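Local coordinates for protein chitooligosaccharide oxidase (Gibberella zeae, PDB 6Y0R) that oxidises the C1 hydroxyl of chitooligosaccharides to the corresponding lactones, using a covalently bound FAD and reducing molecular oxygen to hydrogen peroxide, at residues Leu205-Phe216 and Trp462-Lys473. Sequence-based numbering, arbitrary orientation.
Sequences LFWGIRGAGANF and WGSNVAKLEAVK. With FAD (flavin-adenine dinucleotide), chain B.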
loop_
_atom_site.group_PDB
_atom_site.type_symbol
_atom_site.label_atom_id
_atom_site.label_comp_id
_atom_site.label_asym_id
_atom_site.label_seq_id
_atom_site.Cartn_x
_atom_site.Cartn_y
_atom_site.Cartn_z
ATOM N N LEU A 205 -12.857 10.793 12.490
ATOM C CA LEU A 205 -11.865 11.182 11.473
ATOM C C LEU A 205 -10.680 10.219 11.598
ATOM O O LEU A 205 -10.170 9.759 10.576
ATOM C CB LEU A 205 -11.380 12.609 11.683
ATOM C CG LEU A 205 -10.338 13.136 10.707
ATOM C CD1 LEU A 205 -10.836 13.150 9.262
ATOM C CD2 LEU A 205 -9.925 14.522 11.106
ATOM N N PHE A 206 -10.241 9.931 12.819
ATOM C CA PHE A 206 -9.061 9.058 13.032
ATOM C C PHE A 206 -9.354 7.641 12.526
ATOM O O PHE A 206 -8.448 6.996 11.940
ATOM C CB PHE A 206 -8.656 9.047 14.501
ATOM C CG PHE A 206 -7.346 8.354 14.742
ATOM C CD1 PHE A 206 -6.186 8.867 14.195
ATOM C CD2 PHE A 206 -7.296 7.205 15.504
ATOM C CE1 PHE A 206 -4.984 8.210 14.397
ATOM C CE2 PHE A 206 -6.075 6.563 15.729
ATOM C CZ PHE A 206 -4.929 7.091 15.195
ATOM N N TRP A 207 -10.566 7.144 12.767
ATOM C CA TRP A 207 -11.057 5.870 12.194
ATOM C C TRP A 207 -10.931 5.941 10.655
ATOM O O TRP A 207 -10.454 4.934 10.079
ATOM C CB TRP A 207 -12.482 5.600 12.662
ATOM C CG TRP A 207 -13.055 4.317 12.186
ATOM C CD1 TRP A 207 -12.947 3.090 12.741
ATOM C CD2 TRP A 207 -13.887 4.156 11.027
ATOM N NE1 TRP A 207 -13.639 2.174 12.014
ATOM C CE2 TRP A 207 -14.224 2.799 10.953
ATOM C CE3 TRP A 207 -14.384 5.059 10.080
ATOM C CZ2 TRP A 207 -15.024 2.292 9.926
ATOM C CZ3 TRP A 207 -15.200 4.558 9.082
ATOM C CH2 TRP A 207 -15.489 3.202 9.013
ATOM N N GLY A 208 -11.504 6.969 10.001
ATOM C CA GLY A 208 -11.512 7.010 8.537
ATOM C C GLY A 208 -10.130 7.088 7.960
ATOM O O GLY A 208 -9.906 6.531 6.856
ATOM N N ILE A 209 -9.217 7.835 8.605
ATOM C CA ILE A 209 -7.846 8.047 8.050
ATOM C C ILE A 209 -7.112 6.705 8.048
ATOM O O ILE A 209 -6.217 6.541 7.213
ATOM C CB ILE A 209 -7.128 9.170 8.824
ATOM C CG1 ILE A 209 -7.293 10.500 8.076
ATOM C CG2 ILE A 209 -5.660 8.907 9.130
ATOM C CD1 ILE A 209 -8.656 10.972 8.013
ATOM N N ARG A 210 -7.456 5.822 8.971
ATOM C CA ARG A 210 -6.788 4.510 9.156
ATOM C C ARG A 210 -7.442 3.529 8.185
ATOM O O ARG A 210 -8.094 2.589 8.626
ATOM C CB ARG A 210 -6.786 4.083 10.628
ATOM C CG ARG A 210 -5.900 4.967 11.509
ATOM C CD ARG A 210 -5.813 4.408 12.917
ATOM N NE ARG A 210 -7.154 4.539 13.489
ATOM C CZ ARG A 210 -7.650 3.844 14.526
ATOM N NH1 ARG A 210 -8.915 4.065 14.900
ATOM N NH2 ARG A 210 -6.928 2.905 15.134
ATOM N N GLY A 211 -7.289 3.787 6.880
ATOM C CA GLY A 211 -7.675 2.822 5.842
ATOM C C GLY A 211 -8.332 3.491 4.655
ATOM O O GLY A 211 -8.333 2.883 3.532
ATOM N N ALA A 212 -8.896 4.691 4.828
ATOM C CA ALA A 212 -9.559 5.439 3.728
ATOM C C ALA A 212 -9.107 6.894 3.780
ATOM O O ALA A 212 -9.853 7.826 3.478
ATOM C CB ALA A 212 -11.065 5.280 3.869
ATOM N N GLY A 213 -7.831 7.093 4.101
ATOM C CA GLY A 213 -7.313 8.417 4.472
ATOM C C GLY A 213 -7.089 9.406 3.344
ATOM O O GLY A 213 -6.550 10.484 3.664
ATOM N N ALA A 214 -7.475 9.156 2.093
ATOM C CA ALA A 214 -7.447 10.179 1.024
ATOM C C ALA A 214 -8.734 11.029 1.029
ATOM O O ALA A 214 -8.758 12.042 0.326
ATOM C CB ALA A 214 -7.249 9.551 -0.313
ATOM N N ASN A 215 -9.720 10.639 1.823
ATOM C CA ASN A 215 -11.133 11.110 1.633
ATOM C C ASN A 215 -11.434 12.385 2.428
ATOM O O ASN A 215 -12.498 12.968 2.154
ATOM C CB ASN A 215 -12.135 10.023 2.035
ATOM C CG ASN A 215 -12.288 8.975 0.967
ATOM O OD1 ASN A 215 -12.924 9.241 -0.037
ATOM N ND2 ASN A 215 -11.651 7.820 1.134
ATOM N N PHE A 216 -10.595 12.826 3.377
ATOM C CA PHE A 216 -11.077 13.728 4.464
ATOM C C PHE A 216 -10.235 14.996 4.556
ATOM O O PHE A 216 -10.427 15.726 5.547
ATOM C CB PHE A 216 -11.148 12.972 5.786
ATOM C CG PHE A 216 -11.896 11.664 5.690
ATOM C CD1 PHE A 216 -13.263 11.637 5.470
ATOM C CD2 PHE A 216 -11.236 10.453 5.782
ATOM C CE1 PHE A 216 -13.955 10.446 5.396
ATOM C CE2 PHE A 216 -11.932 9.267 5.700
ATOM C CZ PHE A 216 -13.281 9.255 5.476
ATOM N N TRP A 462 -13.417 -1.364 0.827
ATOM C CA TRP A 462 -13.852 -1.025 2.214
ATOM C C TRP A 462 -15.032 -1.889 2.689
ATOM O O TRP A 462 -15.369 -1.775 3.871
ATOM C CB TRP A 462 -14.102 0.469 2.357
ATOM C CG TRP A 462 -12.864 1.285 2.116
ATOM C CD1 TRP A 462 -11.725 1.293 2.883
ATOM C CD2 TRP A 462 -12.582 2.102 0.974
ATOM N NE1 TRP A 462 -10.798 2.126 2.315
ATOM C CE2 TRP A 462 -11.277 2.607 1.123
ATOM C CE3 TRP A 462 -13.320 2.484 -0.148
ATOM C CZ2 TRP A 462 -10.717 3.499 0.221
ATOM C CZ3 TRP A 462 -12.736 3.312 -1.085
ATOM C CH2 TRP A 462 -11.451 3.812 -0.900
ATOM N N GLY A 463 -15.650 -2.709 1.824
ATOM C CA GLY A 463 -16.661 -3.689 2.253
ATOM C C GLY A 463 -17.710 -3.083 3.160
ATOM O O GLY A 463 -18.292 -1.998 2.869
ATOM N N SER A 464 -17.939 -3.744 4.294
ATOM C CA SER A 464 -18.992 -3.397 5.262
ATOM C C SER A 464 -18.718 -2.065 5.965
ATOM O O SER A 464 -19.612 -1.572 6.672
ATOM C CB SER A 464 -19.150 -4.543 6.236
ATOM O OG SER A 464 -17.928 -4.809 6.891
ATOM N N ASN A 465 -17.537 -1.449 5.784
ATOM C CA ASN A 465 -17.217 -0.131 6.369
ATOM C C ASN A 465 -17.712 1.019 5.487
ATOM O O ASN A 465 -17.608 2.153 5.897
ATOM C CB ASN A 465 -15.705 -0.004 6.617
ATOM C CG ASN A 465 -15.274 -0.755 7.856
ATOM O OD1 ASN A 465 -16.112 -1.100 8.701
ATOM N ND2 ASN A 465 -13.977 -1.058 7.941
ATOM N N VAL A 466 -18.222 0.753 4.289
ATOM C CA VAL A 466 -18.595 1.864 3.372
ATOM C C VAL A 466 -19.640 2.786 4.043
ATOM O O VAL A 466 -19.506 4.014 3.961
ATOM C CB VAL A 466 -19.042 1.348 1.988
ATOM C CG1 VAL A 466 -19.695 2.454 1.181
ATOM C CG2 VAL A 466 -17.887 0.772 1.184
ATOM N N ALA A 467 -20.693 2.241 4.656
ATOM C CA ALA A 467 -21.779 3.071 5.205
ATOM C C ALA A 467 -21.253 4.076 6.235
ATOM O O ALA A 467 -21.566 5.285 6.127
ATOM C CB ALA A 467 -22.858 2.171 5.797
ATOM N N LYS A 468 -20.428 3.622 7.181
ATOM C CA LYS A 468 -19.819 4.508 8.202
ATOM C C LYS A 468 -18.858 5.497 7.536
ATOM O O LYS A 468 -18.865 6.675 7.899
ATOM C CB LYS A 468 -19.159 3.679 9.310
ATOM C CG LYS A 468 -18.548 4.521 10.415
ATOM C CD LYS A 468 -18.179 3.760 11.661
ATOM C CE LYS A 468 -17.458 4.634 12.666
ATOM N NZ LYS A 468 -17.000 3.805 13.802
ATOM N N LEU A 469 -18.069 5.064 6.537
ATOM C CA LEU A 469 -17.169 5.998 5.814
ATOM C C LEU A 469 -17.976 7.104 5.121
ATOM O O LEU A 469 -17.535 8.268 5.137
ATOM C CB LEU A 469 -16.316 5.230 4.797
ATOM C CG LEU A 469 -15.129 4.486 5.392
ATOM C CD1 LEU A 469 -14.627 3.443 4.407
ATOM C CD2 LEU A 469 -14.036 5.478 5.785
ATOM N N GLU A 470 -19.145 6.787 4.563
ATOM C CA GLU A 470 -19.985 7.833 3.906
ATOM C C GLU A 470 -20.464 8.865 4.927
ATOM O O GLU A 470 -20.540 10.042 4.576
ATOM C CB GLU A 470 -21.168 7.180 3.196
ATOM C CG GLU A 470 -20.738 6.319 2.027
ATOM C CD GLU A 470 -21.847 5.547 1.350
ATOM O OE1 GLU A 470 -22.860 5.268 2.022
ATOM O OE2 GLU A 470 -21.667 5.167 0.199
ATOM N N ALA A 471 -20.749 8.434 6.143
ATOM C CA ALA A 471 -21.176 9.361 7.214
ATOM C C ALA A 471 -19.995 10.243 7.643
ATOM O O ALA A 471 -20.157 11.478 7.829
ATOM C CB ALA A 471 -21.766 8.576 8.340
ATOM N N VAL A 472 -18.794 9.648 7.765
ATOM C CA VAL A 472 -17.595 10.456 8.070
ATOM C C VAL A 472 -17.369 11.458 6.952
ATOM O O VAL A 472 -17.012 12.606 7.204
ATOM C CB VAL A 472 -16.389 9.538 8.368
ATOM C CG1 VAL A 472 -15.160 10.351 8.694
ATOM C CG2 VAL A 472 -16.716 8.600 9.522
ATOM N N LYS A 473 -17.526 11.027 5.708
ATOM C CA LYS A 473 -17.303 11.866 4.531
ATOM C C LYS A 473 -18.285 13.043 4.546
ATOM O O LYS A 473 -17.868 14.149 4.269
ATOM C CB LYS A 473 -17.442 10.978 3.298
ATOM C CG LYS A 473 -17.215 11.661 1.971
ATOM C CD LYS A 473 -15.756 11.752 1.598
ATOM C CE LYS A 473 -15.552 12.622 0.402
ATOM N NZ LYS A 473 -14.136 12.680 0.032
HETATM P PA FAD B . 0.526 8.618 -3.716
HETATM O O1A FAD B . 0.279 8.314 -5.137
HETATM O O2A FAD B . 1.213 9.867 -3.334
HETATM O O5B FAD B . -0.835 8.559 -2.890
HETATM C C5B FAD B . -1.623 7.371 -2.807
HETATM C C4B FAD B . -3.038 7.734 -2.393
HETATM O O4B FAD B . -3.017 8.312 -1.062
HETATM C C3B FAD B . -3.777 8.785 -3.246
HETATM O O3B FAD B . -5.197 8.603 -3.162
HETATM C C2B FAD B . -3.392 10.088 -2.559
HETATM O O2B FAD B . -4.253 11.192 -2.851
HETATM C C1B FAD B . -3.439 9.670 -1.115
HETATM N N9A FAD B . -2.588 10.448 -0.228
HETATM C C8A FAD B . -1.218 10.458 -0.227
HETATM N N7A FAD B . -0.717 11.270 0.696
HETATM C C5A FAD B . -1.833 11.819 1.318
HETATM C C6A FAD B . -1.971 12.751 2.364
HETATM N N6A FAD B . -0.909 13.261 2.994
HETATM N N1A FAD B . -3.226 13.126 2.738
HETATM C C2A FAD B . -4.258 12.594 2.054
HETATM N N3A FAD B . -4.249 11.690 1.071
HETATM C C4A FAD B . -2.993 11.338 0.737
HETATM N N1 FAD B . 2.258 -1.546 -0.600
HETATM C C2 FAD B . 2.335 -2.344 0.476
HETATM O O2 FAD B . 1.363 -2.410 1.312
HETATM N N3 FAD B . 3.475 -3.062 0.702
HETATM C C4 FAD B . 4.580 -3.029 -0.133
HETATM O O4 FAD B . 5.593 -3.697 0.136
HETATM C C4X FAD B . 4.529 -2.187 -1.270
HETATM N N5 FAD B . 5.598 -2.087 -2.064
HETATM C C5X FAD B . 5.558 -1.157 -3.079
HETATM C C6 FAD B . 6.707 -0.973 -3.894
HETATM C C7 FAD B . 6.699 -0.065 -4.939
HETATM C C7M FAD B . 7.919 0.107 -5.823
HETATM C C8 FAD B . 5.520 0.759 -5.167
HETATM C C8M FAD B . 5.471 1.859 -6.209
HETATM C C9 FAD B . 4.377 0.529 -4.375
HETATM C C9A FAD B . 4.377 -0.418 -3.342
HETATM N N10 FAD B . 3.242 -0.601 -2.533
HETATM C C10 FAD B . 3.288 -1.472 -1.438
HETATM C "C1'" FAD B . 1.990 0.119 -2.783
HETATM C "C2'" FAD B . 1.916 1.407 -1.959
HETATM O "O2'" FAD B . 1.604 1.118 -0.595
HETATM C "C3'" FAD B . 0.848 2.281 -2.564
HETATM O "O3'" FAD B . 1.269 2.544 -3.922
HETATM C "C4'" FAD B . 0.694 3.568 -1.752
HETATM O "O4'" FAD B . -0.634 4.110 -1.866
HETATM C "C5'" FAD B . 1.707 4.573 -2.221
HETATM O "O5'" FAD B . 1.731 5.724 -1.356
HETATM P P FAD B . 2.369 7.055 -1.934
HETATM O O1P FAD B . 2.306 8.099 -0.882
HETATM O O2P FAD B . 3.683 6.806 -2.578
HETATM O O3P FAD B . 1.363 7.354 -3.169
#
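Lys468 lays its extended side chain over one face of the Trp207 indole: CD sits 3.9 Å from the centroid of the six-membered ring as a CH-pi contact, and NZ stands 4.0 Å from that of the five-membered ring, almost on its normal, as a cation-pi partner. Trp207 CB points to the other helix and CG lies anti to the backbone N, which sends the indole across to helix 466-473, while NE1 is held by the carbonyl of Ser392. The amide of Asn465 meets the ring obliquely, its plane turned 73° from the indole, and its ND2 bonds to backbone carbonyls of Pro391 and Ala395.

Deeper in, Leu469 CD2 fills the middle of the interface, 3.6 Å from Trp207 CZ3 and 3.5 Å from Ala212 CB. It also lies at the edge of the Phe216 ring, whose CE1 packs 3.5 Å from Val472 CG1. Both Leu469 CD2 and the Phe216 ring pack directly against Gly208, which has no side chain to stand between.

Two hydrogen bonds tie the loop end of 205-216 to the other segment. Trp462 NE1 reaches Gly211 O in the indole plane, nearly straight at 175° though above the carbonyl plane, and Ala212 CB rests over one face of that indole. Lys473, bent at its second torsion, brings NZ to 2.7 Å from Asn215 O, on a lone pair, and makes a salt bridge with Asp477. Asn215 ND2 returns to Ala212 O across a type I turn. Helices 205-212 and 466-473, crossing at -120°, thus join the PCMH-type FAD-binding region to the berberine-like C-terminal region of this FAD-linked oxidoreductase, where Gly213 and Ala214 lie against the cofactor's adenine.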